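Side-chain contacts in lamina-associated polypeptide 2 isoforms alpha/zeta (Mus musculus, PDB 2V0X), which forms a homodimer through a long helical coiled-coil domain and, as a component of the nuclear lamina, probably helps connect lamin A with chromatin: residues Q48-Q53 against S186-R191; R70-P75 against S119-A124; K104-A109 against R192-K197; Y114-S119 against A181-S186; N207-A212 against H225-K230. The protein carries 2 engineered substitutions. One frame throughout, in Å; residues are numbered along the deposited sequence.

Contact 1. Residues Q48-Q53 against S186-R191; sequences QQIDRQ and SSTMGR
Ile50 and the selenomethionine Met189 make the apolar half of this contact. The isoleucine puts CG1 between its backbone N and carbonyl carbon (chi1 63°), and with the chain extended beyond it CD1 reaches the helix, 3.7 Å from Met189 CB. The same methyl also nears the preceding residue of the helix, 4.4 Å from Thr188 CG2. Phe214 packs on both Ile50 and Thr188 and so closes this patch from the loop side.

Selenium marks the border with the polar half. Met189 leaves its helix extended and bends at its last torsion (chi3 90°), which lays SE beside the Asp51 carboxylate, 3.6 Å from OD2 of that aspartate, in a packing contact. The charge itself is answered by a salt bridge from Asp51 to Arg112 of helix 100-146, a helix that Met189 also touches.

A water bridges the Ile50 carbonyl and the Ser186 hydroxyl. It donates to Ile50 O at 2.7 Å and is hydrogen-bonded to Ser186 OG at 3.0 Å, spanning the gap between loop and helix.

Elsewhere on the same helix, Arg191 forms a salt bridge with Asp107 of the second subunit. Helix 152-196 is thus covered both by an irregular segment of its own chain and by the partner chain, as fits a coiled-coil dimer in which a loop of the same chain packs on the outside of the helical hairpin.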
# COMPACT_ATOMS: atom_id res chain seq x y z
N GLN B 48 -3.38 -1.52 17.04
CA GLN B 48 -4.02 -1.69 18.33
C GLN B 48 -5.51 -1.99 18.15
O GLN B 48 -6.14 -2.57 19.02
CB GLN B 48 -3.83 -0.44 19.20
CG GLN B 48 -2.39 -0.13 19.58
CD GLN B 48 -1.71 -1.28 20.32
OE1 GLN B 48 -2.18 -1.71 21.37
NE2 GLN B 48 -0.60 -1.76 19.77
N GLN B 49 -6.03 -1.63 16.98
CA GLN B 49 -7.44 -1.86 16.67
C GLN B 49 -7.46 -2.15 15.16
O GLN B 49 -7.61 -1.23 14.37
CB GLN B 49 -8.22 -0.58 17.00
CG GLN B 49 -9.58 -0.79 17.64
CD GLN B 49 -10.65 -1.16 16.64
OE1 GLN B 49 -11.33 -0.29 16.10
NE2 GLN B 49 -10.82 -2.45 16.40
N ILE B 50 -7.29 -3.41 14.78
CA ILE B 50 -7.25 -3.75 13.35
C ILE B 50 -8.60 -3.72 12.65
O ILE B 50 -8.66 -3.60 11.43
CB ILE B 50 -6.56 -5.11 13.06
CG1 ILE B 50 -7.33 -6.28 13.70
CG2 ILE B 50 -5.12 -5.08 13.54
CD1 ILE B 50 -6.73 -7.65 13.40
N ASP B 51 -9.68 -3.83 13.42
CA ASP B 51 -11.04 -3.79 12.88
C ASP B 51 -11.53 -2.35 13.03
O ASP B 51 -12.16 -2.00 14.03
CB ASP B 51 -11.95 -4.75 13.68
CG ASP B 51 -13.33 -4.94 13.04
OD1 ASP B 51 -14.15 -5.67 13.63
OD2 ASP B 51 -13.60 -4.38 11.96
N ARG B 52 -11.21 -1.52 12.04
CA ARG B 52 -11.59 -0.11 12.06
C ARG B 52 -11.64 0.49 10.66
O ARG B 52 -10.96 0.03 9.74
CB ARG B 52 -10.63 0.68 12.97
CG ARG B 52 -10.52 2.18 12.66
CD ARG B 52 -9.94 2.98 13.83
NE ARG B 52 -8.85 2.30 14.53
CZ ARG B 52 -7.63 2.09 14.03
NH1 ARG B 52 -7.31 2.50 12.81
NH2 ARG B 52 -6.72 1.47 14.78
N GLN B 53 -12.50 1.48 10.50
CA GLN B 53 -12.69 2.18 9.24
C GLN B 53 -11.40 2.91 8.85
O GLN B 53 -10.70 3.44 9.70
CB GLN B 53 -13.84 3.17 9.38
CG GLN B 53 -14.37 3.73 8.10
CD GLN B 53 -15.74 4.35 8.28
OE1 GLN B 53 -16.72 3.89 7.69
NE2 GLN B 53 -15.82 5.35 9.15
N SER B 186 -5.95 -5.25 8.16
CA SER B 186 -7.15 -5.83 7.56
C SER B 186 -6.89 -7.25 7.06
O SER B 186 -7.73 -8.14 7.24
CB SER B 186 -7.67 -4.94 6.43
OG SER B 186 -8.03 -3.68 6.95
N SER B 187 -5.73 -7.45 6.45
CA SER B 187 -5.36 -8.77 5.96
C SER B 187 -5.33 -9.75 7.15
O SER B 187 -5.90 -10.84 7.09
CB SER B 187 -3.98 -8.71 5.30
OG SER B 187 -3.40 -10.00 5.21
N THR B 188 -4.70 -9.32 8.24
CA THR B 188 -4.58 -10.11 9.45
C THR B 188 -5.96 -10.40 10.06
O THR B 188 -6.21 -11.51 10.50
CB THR B 188 -3.65 -9.39 10.45
OG1 THR B 188 -2.36 -9.23 9.82
CG2 THR B 188 -3.49 -10.17 11.75
N MSE B 189 -6.86 -9.42 10.06
CA MSE B 189 -8.21 -9.62 10.58
C MSE B 189 -8.91 -10.73 9.75
O MSE B 189 -9.47 -11.69 10.29
CB MSE B 189 -9.01 -8.32 10.51
CG MSE B 189 -10.43 -8.46 11.07
SE MSE B 189 -11.64 -7.01 10.57
CE MSE B 189 -12.35 -7.78 8.95
N GLY B 190 -8.84 -10.60 8.43
CA GLY B 190 -9.45 -11.59 7.57
C GLY B 190 -8.94 -12.99 7.88
O GLY B 190 -9.73 -13.93 8.01
N ARG B 191 -7.62 -13.12 8.04
CA ARG B 191 -7.01 -14.41 8.32
C ARG B 191 -7.32 -14.96 9.70
O ARG B 191 -7.35 -16.17 9.89
CB ARG B 191 -5.49 -14.39 8.05
CG ARG B 191 -5.14 -14.18 6.56
CD ARG B 191 -3.63 -14.05 6.33
NE ARG B 191 -2.91 -15.29 6.61
CZ ARG B 191 -1.84 -15.38 7.39
NH1 ARG B 191 -1.36 -14.31 7.99
NH2 ARG B 191 -1.22 -16.55 7.54
O HOH W 1 -10.04 -4.10 9.19

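Contact 2. Residues R70-P75 against S119-A124; sequences RILSVP and SALQIA
The carboxamide of Gln122 is the flat group that Leu72 meets across this contact: the leucine methyl CD1 stands off one side of the amide plane, displaced from its centre, 4.0 Å from Gln122 CD. The touch is one of van der Waals packing. The aliphatic part of the glutamine is nearer still, with Gln122 CG 3.8 Å from Leu72 CD1. Gln122 CG lies beside its own backbone N, opposite the carbonyl carbon (chi1 -80°), and the chain runs on extended, so that its CG and CD run at a slant past the leucine methyls.

The other branch of Leu72 addresses Leu121. Its CD2 comes to 4.4 Å from Leu121 CG, a looser contact between two apolar side chains. Leu121 is buried, and it also packs on Val177 of the second subunit, so this leucine faces two chains at once.

Leu72 is the last residue of helix 66-72 to keep helical backbone angles, and Ser73 leaves them. Leu72 also rests on Ala118, next to Ser119, and Ile71 O is hydrogen-bonded to Tyr114 OH, further back along the same long helix. Beyond the end of the short helix, Pro75 O accepts from Arg191 NH1 of the second subunit. The contact is therefore the docking of a short surface helix by its C-terminal end on a long coiled-coil helix, where one leucine spreads its two methyls over adjacent residues of the helical surface.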
# COMPACT_ATOMS: atom_id res chain seq x y z
N ARG B 70 -12.83 4.82 -11.61
CA ARG B 70 -13.12 3.40 -11.82
C ARG B 70 -12.11 2.55 -11.04
O ARG B 70 -12.47 1.62 -10.32
CB ARG B 70 -13.02 3.06 -13.30
CG ARG B 70 -13.28 1.60 -13.62
CD ARG B 70 -12.68 1.20 -14.97
NE ARG B 70 -13.00 2.15 -16.02
CZ ARG B 70 -12.14 3.01 -16.55
NH1 ARG B 70 -10.88 3.05 -16.12
NH2 ARG B 70 -12.53 3.86 -17.49
N ILE B 71 -10.84 2.91 -11.16
CA ILE B 71 -9.73 2.20 -10.53
C ILE B 71 -9.66 2.24 -9.00
O ILE B 71 -9.45 1.22 -8.36
CB ILE B 71 -8.40 2.69 -11.15
CG1 ILE B 71 -8.15 1.93 -12.45
CG2 ILE B 71 -7.21 2.61 -10.17
CD1 ILE B 71 -7.06 2.56 -13.31
N LEU B 72 -9.89 3.42 -8.44
CA LEU B 72 -9.78 3.63 -7.00
C LEU B 72 -10.90 3.08 -6.12
O LEU B 72 -10.70 2.84 -4.93
CB LEU B 72 -9.57 5.12 -6.72
CG LEU B 72 -8.29 5.62 -7.41
CD1 LEU B 72 -8.22 7.12 -7.33
CD2 LEU B 72 -7.07 4.99 -6.76
N SER B 73 -12.08 2.90 -6.69
CA SER B 73 -13.19 2.37 -5.92
C SER B 73 -13.21 0.84 -5.88
O SER B 73 -12.93 0.16 -6.87
CB SER B 73 -14.51 2.94 -6.45
OG SER B 73 -14.61 2.77 -7.86
N VAL B 74 -13.44 0.31 -4.68
CA VAL B 74 -13.53 -1.13 -4.46
C VAL B 74 -14.49 -1.69 -5.52
O VAL B 74 -15.61 -1.22 -5.65
CB VAL B 74 -14.10 -1.38 -3.05
CG1 VAL B 74 -14.36 -2.85 -2.83
CG2 VAL B 74 -13.15 -0.82 -1.99
N PRO B 75 -14.05 -2.68 -6.32
CA PRO B 75 -14.98 -3.19 -7.33
C PRO B 75 -16.23 -3.82 -6.72
O PRO B 75 -16.18 -4.45 -5.66
CB PRO B 75 -14.13 -4.17 -8.13
CG PRO B 75 -13.14 -4.65 -7.16
CD PRO B 75 -12.79 -3.43 -6.34
N SER B 119 -5.80 4.01 -1.55
CA SER B 119 -5.45 5.27 -0.89
C SER B 119 -3.95 5.51 -0.97
O SER B 119 -3.51 6.62 -1.22
CB SER B 119 -5.89 5.23 0.58
OG SER B 119 -7.25 4.90 0.68
N ALA B 120 -3.16 4.46 -0.72
CA ALA B 120 -1.69 4.54 -0.81
C ALA B 120 -1.30 4.89 -2.26
O ALA B 120 -0.34 5.63 -2.51
CB ALA B 120 -1.08 3.21 -0.40
N LEU B 121 -2.10 4.43 -3.21
CA LEU B 121 -1.87 4.72 -4.62
C LEU B 121 -2.10 6.22 -4.87
O LEU B 121 -1.31 6.86 -5.58
CB LEU B 121 -2.83 3.87 -5.47
CG LEU B 121 -2.84 3.65 -6.98
CD1 LEU B 121 -2.69 4.93 -7.75
CD2 LEU B 121 -1.78 2.66 -7.36
N GLN B 122 -3.17 6.78 -4.30
CA GLN B 122 -3.44 8.22 -4.48
C GLN B 122 -2.29 9.04 -3.92
O GLN B 122 -1.93 10.06 -4.48
CB GLN B 122 -4.73 8.66 -3.77
CG GLN B 122 -5.97 8.34 -4.56
CD GLN B 122 -7.22 8.78 -3.83
OE1 GLN B 122 -7.41 9.96 -3.52
NE2 GLN B 122 -8.08 7.83 -3.53
N ILE B 123 -1.81 8.64 -2.76
CA ILE B 123 -0.70 9.34 -2.13
C ILE B 123 0.54 9.20 -3.03
O ILE B 123 1.20 10.19 -3.34
CB ILE B 123 -0.39 8.72 -0.74
CG1 ILE B 123 -1.58 8.93 0.20
CG2 ILE B 123 0.87 9.38 -0.13
CD1 ILE B 123 -1.47 8.16 1.55
N ALA B 124 0.83 7.98 -3.49
CA ALA B 124 2.00 7.76 -4.35
C ALA B 124 1.96 8.62 -5.60
O ALA B 124 3.00 9.13 -6.03
CB ALA B 124 2.15 6.28 -4.74

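Contact 3. Residues K104-A109 against R192-K197; sequences KHLDLA and RYLWLK
The imidazole of His105 overlaps the phenol ring of Tyr193 in an offset stack that joins the two helices of an antiparallel coiled-coil hairpin. The segments' axes approach to 9.8 Å and their directions differ by 149°; the rings stack along one flank of the helix pair. The ring planes are only 8° from parallel and the centroids 3.9 Å apart. Tyr193 CE2 lies over the centre of the imidazole, whereas His105 CG falls toward the rim of the larger ring.

Behind the stack, the histidine methylene continues the overlap. His105 CB sits over the tyrosine face, 3.7 Å from the ring centroid, in a CH-pi contact, so one side of the phenol is covered by CB and imidazole together. Tyr193 also packs on Thr210 of helix 203-211.

Beside the rings the contact turns aliphatic. Leu106 CD2 reaches Tyr193 CB at 4.1 Å, and the other branch meets the next residue, with Leu106 CD1 4.3 Å from Leu194 CD1. Leu106 packs on Leu194 of the second subunit as well, which carries this leucine layer into the dimer interface. Further along, Lys197 forms a salt bridge with Asp103 of the second subunit. The ring pair ends at the tyrosine hydroxyl, which lies over the imidazole face with Tyr193 OH 3.3 Å from His105 CE1.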
# COMPACT_ATOMS: atom_id res chain seq x y z
N LYS B 104 -18.93 -12.55 5.51
CA LYS B 104 -19.00 -11.09 5.55
C LYS B 104 -17.72 -10.49 6.11
O LYS B 104 -17.27 -9.45 5.65
CB LYS B 104 -20.23 -10.59 6.32
CG LYS B 104 -21.50 -10.59 5.50
CD LYS B 104 -22.44 -9.47 5.93
CE LYS B 104 -21.76 -8.11 5.73
NZ LYS B 104 -22.57 -6.96 6.23
N HIS B 105 -17.14 -11.15 7.11
CA HIS B 105 -15.89 -10.69 7.72
C HIS B 105 -14.73 -10.76 6.74
O HIS B 105 -13.88 -9.87 6.70
CB HIS B 105 -15.55 -11.54 8.95
CG HIS B 105 -16.51 -11.37 10.08
ND1 HIS B 105 -16.64 -10.18 10.78
CD2 HIS B 105 -17.37 -12.24 10.66
CE1 HIS B 105 -17.54 -10.33 11.73
NE2 HIS B 105 -18.00 -11.57 11.68
N LEU B 106 -14.71 -11.83 5.94
CA LEU B 106 -13.66 -12.02 4.97
C LEU B 106 -13.78 -10.98 3.87
O LEU B 106 -12.78 -10.37 3.49
CB LEU B 106 -13.71 -13.42 4.36
CG LEU B 106 -13.57 -14.63 5.28
CD1 LEU B 106 -13.32 -15.86 4.42
CD2 LEU B 106 -12.41 -14.44 6.25
N ASP B 107 -15.00 -10.78 3.38
CA ASP B 107 -15.26 -9.81 2.33
C ASP B 107 -14.92 -8.39 2.79
O ASP B 107 -14.38 -7.60 2.02
CB ASP B 107 -16.72 -9.88 1.85
CG ASP B 107 -16.94 -9.06 0.60
OD1 ASP B 107 -16.17 -9.25 -0.36
OD2 ASP B 107 -17.85 -8.21 0.59
N LEU B 108 -15.21 -8.09 4.05
CA LEU B 108 -14.90 -6.78 4.59
C LEU B 108 -13.38 -6.60 4.64
O LEU B 108 -12.83 -5.55 4.25
CB LEU B 108 -15.46 -6.64 6.00
CG LEU B 108 -15.10 -5.32 6.70
CD1 LEU B 108 -15.66 -4.13 5.91
CD2 LEU B 108 -15.67 -5.33 8.12
N ALA B 109 -12.68 -7.62 5.12
CA ALA B 109 -11.22 -7.54 5.21
C ALA B 109 -10.59 -7.31 3.83
O ALA B 109 -9.68 -6.50 3.71
CB ALA B 109 -10.66 -8.77 5.84
N ARG B 192 -7.52 -14.08 10.68
CA ARG B 192 -7.89 -14.56 12.02
C ARG B 192 -9.25 -15.28 11.92
O ARG B 192 -9.40 -16.40 12.39
CB ARG B 192 -7.96 -13.40 13.01
CG ARG B 192 -6.61 -12.94 13.50
CD ARG B 192 -6.78 -11.82 14.48
NE ARG B 192 -5.51 -11.45 15.08
CZ ARG B 192 -5.38 -10.52 16.01
NH1 ARG B 192 -6.45 -9.87 16.43
NH2 ARG B 192 -4.18 -10.21 16.50
N TYR B 193 -10.21 -14.67 11.22
CA TYR B 193 -11.53 -15.29 11.05
C TYR B 193 -11.41 -16.58 10.26
O TYR B 193 -12.03 -17.59 10.59
CB TYR B 193 -12.49 -14.34 10.31
CG TYR B 193 -13.08 -13.28 11.20
CD1 TYR B 193 -12.58 -11.97 11.20
CD2 TYR B 193 -14.16 -13.56 12.04
CE1 TYR B 193 -13.14 -10.98 12.00
CE2 TYR B 193 -14.73 -12.58 12.84
CZ TYR B 193 -14.22 -11.29 12.82
OH TYR B 193 -14.79 -10.32 13.61
N LEU B 194 -10.56 -16.56 9.24
CA LEU B 194 -10.38 -17.73 8.42
C LEU B 194 -9.79 -18.93 9.15
O LEU B 194 -10.24 -20.05 8.95
CB LEU B 194 -9.52 -17.41 7.21
CG LEU B 194 -9.29 -18.57 6.24
CD1 LEU B 194 -10.63 -18.95 5.56
CD2 LEU B 194 -8.26 -18.14 5.21
N TRP B 195 -8.76 -18.69 9.97
CA TRP B 195 -8.09 -19.75 10.71
C TRP B 195 -8.80 -20.23 11.98
O TRP B 195 -8.58 -21.36 12.41
CB TRP B 195 -6.63 -19.40 11.00
CG TRP B 195 -5.80 -19.54 9.78
CD1 TRP B 195 -5.50 -18.55 8.87
CD2 TRP B 195 -5.25 -20.75 9.24
NE1 TRP B 195 -4.81 -19.08 7.81
CE2 TRP B 195 -4.65 -20.43 8.01
CE3 TRP B 195 -5.22 -22.08 9.68
CZ2 TRP B 195 -4.02 -21.38 7.20
CZ3 TRP B 195 -4.59 -23.04 8.89
CH2 TRP B 195 -4.00 -22.68 7.66
N LEU B 196 -9.64 -19.38 12.57
CA LEU B 196 -10.38 -19.78 13.76
C LEU B 196 -11.66 -20.57 13.42
O LEU B 196 -12.17 -21.30 14.25
CB LEU B 196 -10.76 -18.56 14.60
CG LEU B 196 -9.65 -17.90 15.42
CD1 LEU B 196 -10.24 -16.76 16.20
CD2 LEU B 196 -9.01 -18.91 16.37
N LYS B 197 -12.11 -20.45 12.17
CA LYS B 197 -13.33 -21.11 11.69
C LYS B 197 -13.52 -22.57 12.12
O LYS B 197 -14.56 -22.92 12.69
CB LYS B 197 -13.42 -20.99 10.16
CG LYS B 197 -14.77 -21.37 9.58
CD LYS B 197 -14.88 -21.03 8.09
CE LYS B 197 -13.97 -21.90 7.24
NZ LYS B 197 -14.14 -21.59 5.80

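Contact 4. Residues Y114-S119 against A181-S186; sequences YEAAAS and ACAMGS
Ala116 meets the opposite helix with a side chain that begins and ends at CB. That methyl points at Ala183 and comes to 3.8 Å from Ala183 CB, and it is equally near the backbone, 3.8 Å from Ala183 N. The same methyl is also 4.3 Å from CB of the preceding residue, Cys182. With so little side chain between them the backbones draw close, and the CA atoms of Ala116 and Ala183 are 5.4 Å apart.

Ser119 turns its hydroxyl back on its own helix: Ser119 OG donates to Glu115 O at 2.8 Å, one turn back. The amide N of Ser119 reaches the same oxygen from the opposite face of the carbonyl plane, so this oxygen is held by two donors.

The second subunit covers the neighbouring positions: Ala183 packs on Ala117 of that chain and Met184 on its Tyr114, while Ala117 O accepts a hydrogen bond from Ser180 of the partner. Small residues at the crossing of helices 100-146 and 152-196 thus allow close helix packing near the centre of the chain, within the four-stranded antiparallel coiled coil made by two hairpins.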
# COMPACT_ATOMS: atom_id res chain seq x y z
N TYR B 114 -8.28 -3.54 -0.20
CA TYR B 114 -8.29 -2.86 -1.48
C TYR B 114 -8.29 -1.36 -1.29
O TYR B 114 -7.52 -0.63 -1.92
CB TYR B 114 -9.52 -3.28 -2.30
CG TYR B 114 -9.53 -2.77 -3.72
CD1 TYR B 114 -9.26 -3.62 -4.78
CD2 TYR B 114 -9.83 -1.43 -4.01
CE1 TYR B 114 -9.28 -3.17 -6.10
CE2 TYR B 114 -9.84 -0.96 -5.34
CZ TYR B 114 -9.57 -1.84 -6.37
OH TYR B 114 -9.58 -1.43 -7.69
N GLU B 115 -9.16 -0.90 -0.40
CA GLU B 115 -9.32 0.52 -0.14
C GLU B 115 -8.05 1.15 0.43
O GLU B 115 -7.68 2.23 0.03
CB GLU B 115 -10.52 0.76 0.78
CG GLU B 115 -10.89 2.23 0.86
CD GLU B 115 -11.91 2.55 1.93
OE1 GLU B 115 -12.69 1.65 2.30
OE2 GLU B 115 -11.92 3.71 2.41
N ALA B 116 -7.42 0.48 1.39
CA ALA B 116 -6.18 0.99 1.98
C ALA B 116 -5.10 1.12 0.90
O ALA B 116 -4.39 2.13 0.85
CB ALA B 116 -5.70 0.05 3.12
N ALA B 117 -5.02 0.13 0.01
CA ALA B 117 -4.05 0.13 -1.09
C ALA B 117 -4.33 1.24 -2.11
O ALA B 117 -3.40 1.89 -2.62
CB ALA B 117 -4.09 -1.22 -1.81
N ALA B 118 -5.61 1.42 -2.44
CA ALA B 118 -6.01 2.44 -3.39
C ALA B 118 -5.62 3.83 -2.85
O ALA B 118 -5.21 4.72 -3.61
CB ALA B 118 -7.53 2.38 -3.62
N SER B 119 -5.80 4.01 -1.55
CA SER B 119 -5.45 5.27 -0.89
C SER B 119 -3.95 5.51 -0.97
O SER B 119 -3.51 6.62 -1.22
CB SER B 119 -5.89 5.23 0.58
OG SER B 119 -7.25 4.90 0.68
N ALA B 181 -0.06 -0.03 6.91
CA ALA B 181 -0.29 -0.67 8.20
C ALA B 181 -1.75 -1.09 8.32
O ALA B 181 -2.05 -2.18 8.80
CB ALA B 181 0.10 0.26 9.36
N CYS B 182 -2.65 -0.26 7.80
CA CYS B 182 -4.09 -0.54 7.84
C CYS B 182 -4.39 -1.77 6.98
O CYS B 182 -5.16 -2.64 7.39
CB CYS B 182 -4.89 0.66 7.32
SG CYS B 182 -4.99 2.08 8.47
N ALA B 183 -3.78 -1.82 5.80
CA ALA B 183 -3.97 -2.93 4.88
C ALA B 183 -3.52 -4.23 5.54
O ALA B 183 -4.19 -5.25 5.46
CB ALA B 183 -3.19 -2.70 3.59
N MSE B 184 -2.34 -4.18 6.15
CA MSE B 184 -1.77 -5.32 6.86
C MSE B 184 -2.69 -5.73 8.02
O MSE B 184 -2.89 -6.91 8.27
CB MSE B 184 -0.37 -4.96 7.37
CG MSE B 184 0.69 -4.90 6.26
SE MSE B 184 2.17 -3.72 6.70
CE MSE B 184 3.34 -4.98 7.58
N GLY B 185 -3.23 -4.74 8.73
CA GLY B 185 -4.16 -5.04 9.81
C GLY B 185 -5.42 -5.74 9.27
O GLY B 185 -5.86 -6.72 9.83
N SER B 186 -5.95 -5.25 8.16
CA SER B 186 -7.15 -5.83 7.56
C SER B 186 -6.89 -7.25 7.06
O SER B 186 -7.73 -8.14 7.24
CB SER B 186 -7.67 -4.94 6.43
OG SER B 186 -8.03 -3.68 6.95

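Contact 5. Residues N207-A212 against H225-K230; sequences NKLTVA and HKVIKK
Lys226 is the first residue of the 225-230 segment to touch the helix, and it does so through its aliphatic chain: Lys226 CE lies 4.3 Å from Lys208 CE. Just before it, His225 packs on Glu80 of the second subunit. The lysine of the helix runs extended as far as CE and turns only at its last torsion, whereas Lys226 curls at both of its last two. The ammonium groups stay apart, with 5.6 Å between Lys208 NZ and Lys226 NZ. Like charges at that spacing would be expected to repel mildly at this exposed position, and a long, weak ion pair from Lys208 to Glu223 may offset part of it.

Val227 follows and supplies the apolar part of the contact. Its CG1 occupies the position between backbone N and carbonyl carbon (chi1 76°) and faces the end of Leu209. The two side chains reach toward each other tip to tip, with Val227 CG1 3.8 Å from Leu209 CD2. Both branches of the leucine take part, since Leu209 CD1 is 4.1 Å from the same valine methyl.

Ile228 packs on Phe84 of the second subunit. Near the end of the segment, Lys230 lies on Glu80 of that subunit.

Leu209 itself is buried among Ile201, Phe220 and Leu196, and Ile81 of the second subunit covers it as well. The C-terminal tail therefore packs on helix 203-211 through Lys226 and Val227, and against the partner's helix 79-87, while helix 203-211 rests on the end of helix 152-196.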
# COMPACT_ATOMS: atom_id res chain seq x y z
N ASN B 207 -13.49 -15.05 20.12
CA ASN B 207 -13.81 -13.63 20.11
C ASN B 207 -12.59 -12.86 20.62
O ASN B 207 -12.14 -11.92 19.98
CB ASN B 207 -15.03 -13.34 20.99
CG ASN B 207 -16.32 -13.94 20.43
OD1 ASN B 207 -17.34 -13.96 21.12
ND2 ASN B 207 -16.29 -14.40 19.19
N LYS B 208 -12.05 -13.30 21.75
CA LYS B 208 -10.88 -12.68 22.37
C LYS B 208 -9.67 -12.62 21.43
O LYS B 208 -9.06 -11.57 21.28
CB LYS B 208 -10.52 -13.45 23.64
CG LYS B 208 -9.51 -12.76 24.54
CD LYS B 208 -9.30 -13.56 25.82
CE LYS B 208 -8.43 -12.81 26.82
NZ LYS B 208 -9.03 -11.52 27.25
N LEU B 209 -9.34 -13.74 20.80
CA LEU B 209 -8.20 -13.80 19.89
C LEU B 209 -8.38 -12.91 18.66
O LEU B 209 -7.44 -12.27 18.19
CB LEU B 209 -7.95 -15.25 19.45
CG LEU B 209 -7.43 -16.21 20.51
CD1 LEU B 209 -7.41 -17.57 19.92
CD2 LEU B 209 -6.03 -15.84 20.99
N THR B 210 -9.60 -12.87 18.15
CA THR B 210 -9.93 -12.07 16.98
C THR B 210 -9.82 -10.54 17.18
O THR B 210 -9.42 -9.84 16.27
CB THR B 210 -11.35 -12.42 16.48
OG1 THR B 210 -11.37 -13.78 16.04
CG2 THR B 210 -11.76 -11.51 15.32
N VAL B 211 -10.20 -10.04 18.36
CA VAL B 211 -10.17 -8.59 18.62
C VAL B 211 -8.90 -8.09 19.34
O VAL B 211 -8.76 -6.90 19.63
CB VAL B 211 -11.41 -8.12 19.42
CG1 VAL B 211 -12.69 -8.54 18.70
CG2 VAL B 211 -11.38 -8.68 20.84
N ALA B 212 -8.00 -9.02 19.63
CA ALA B 212 -6.75 -8.68 20.29
C ALA B 212 -5.93 -7.74 19.40
O ALA B 212 -6.19 -7.61 18.20
CB ALA B 212 -5.95 -9.95 20.56
N HIS B 225 -1.18 -16.95 24.27
CA HIS B 225 -0.79 -17.59 25.53
C HIS B 225 -1.78 -17.39 26.68
O HIS B 225 -1.79 -18.15 27.64
CB HIS B 225 0.60 -17.12 25.96
CG HIS B 225 1.63 -17.22 24.88
ND1 HIS B 225 2.00 -16.14 24.10
CD2 HIS B 225 2.38 -18.26 24.46
CE1 HIS B 225 2.93 -16.52 23.24
NE2 HIS B 225 3.18 -17.80 23.44
N LYS B 226 -2.61 -16.35 26.57
CA LYS B 226 -3.61 -16.06 27.59
C LYS B 226 -4.81 -17.00 27.47
O LYS B 226 -5.71 -16.99 28.31
CB LYS B 226 -4.07 -14.60 27.48
CG LYS B 226 -2.96 -13.57 27.66
CD LYS B 226 -3.45 -12.14 27.46
CE LYS B 226 -4.55 -11.77 28.44
NZ LYS B 226 -4.10 -11.84 29.86
N VAL B 227 -4.82 -17.82 26.42
CA VAL B 227 -5.92 -18.75 26.23
C VAL B 227 -5.44 -20.18 25.95
O VAL B 227 -6.08 -21.15 26.35
CB VAL B 227 -6.91 -18.24 25.14
CG1 VAL B 227 -6.34 -18.43 23.75
CG2 VAL B 227 -8.26 -18.91 25.31
N ILE B 228 -4.29 -20.31 25.28
CA ILE B 228 -3.73 -21.62 24.97
C ILE B 228 -2.23 -21.66 25.29
O ILE B 228 -1.45 -20.87 24.75
CB ILE B 228 -3.91 -21.99 23.47
CG1 ILE B 228 -5.38 -21.92 23.07
CG2 ILE B 228 -3.38 -23.40 23.21
CD1 ILE B 228 -5.63 -22.01 21.58
N LYS B 229 -1.83 -22.56 26.19
CA LYS B 229 -0.43 -22.69 26.57
C LYS B 229 0.30 -23.46 25.47
O LYS B 229 -0.32 -24.21 24.71
CB LYS B 229 -0.27 -23.42 27.92
CG LYS B 229 -0.40 -24.94 27.86
CD LYS B 229 -0.18 -25.64 29.21
CE LYS B 229 1.28 -25.65 29.68
NZ LYS B 229 1.71 -24.40 30.40
N LYS B 230 1.60 -23.25 25.37
CA LYS B 230 2.42 -23.93 24.36
C LYS B 230 2.96 -25.25 24.91
O LYS B 230 2.89 -25.51 26.11
CB LYS B 230 3.57 -23.03 23.90
CG LYS B 230 4.73 -22.88 24.89
CD LYS B 230 4.29 -22.26 26.21
CE LYS B 230 3.83 -20.83 26.05
NZ LYS B 230 4.95 -19.95 25.62

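How the contacts relate
Contacts 3 and 4 lie along one hairpin, both pairing helix 100-146 with helix 152-196, and their centres are 16 Å apart. Contact 4 is the more central, about 3 Å from the centre of the chain. Contact 1 sits between them, 10 Å from contact 3 and 9 Å from contact 4; it shares Ser186 with the latter. Contact 2 shares Ser119 with contact 4 on the other helix. Contact 5 is the outlier, 34 Å from contact 2, but it joins contact 3 directly: Arg192 NH1 is hydrogen-bonded to Ala212 O at 2.9 Å. All five adjoin the second subunit, so packing within each chain and dimerisation are interwoven.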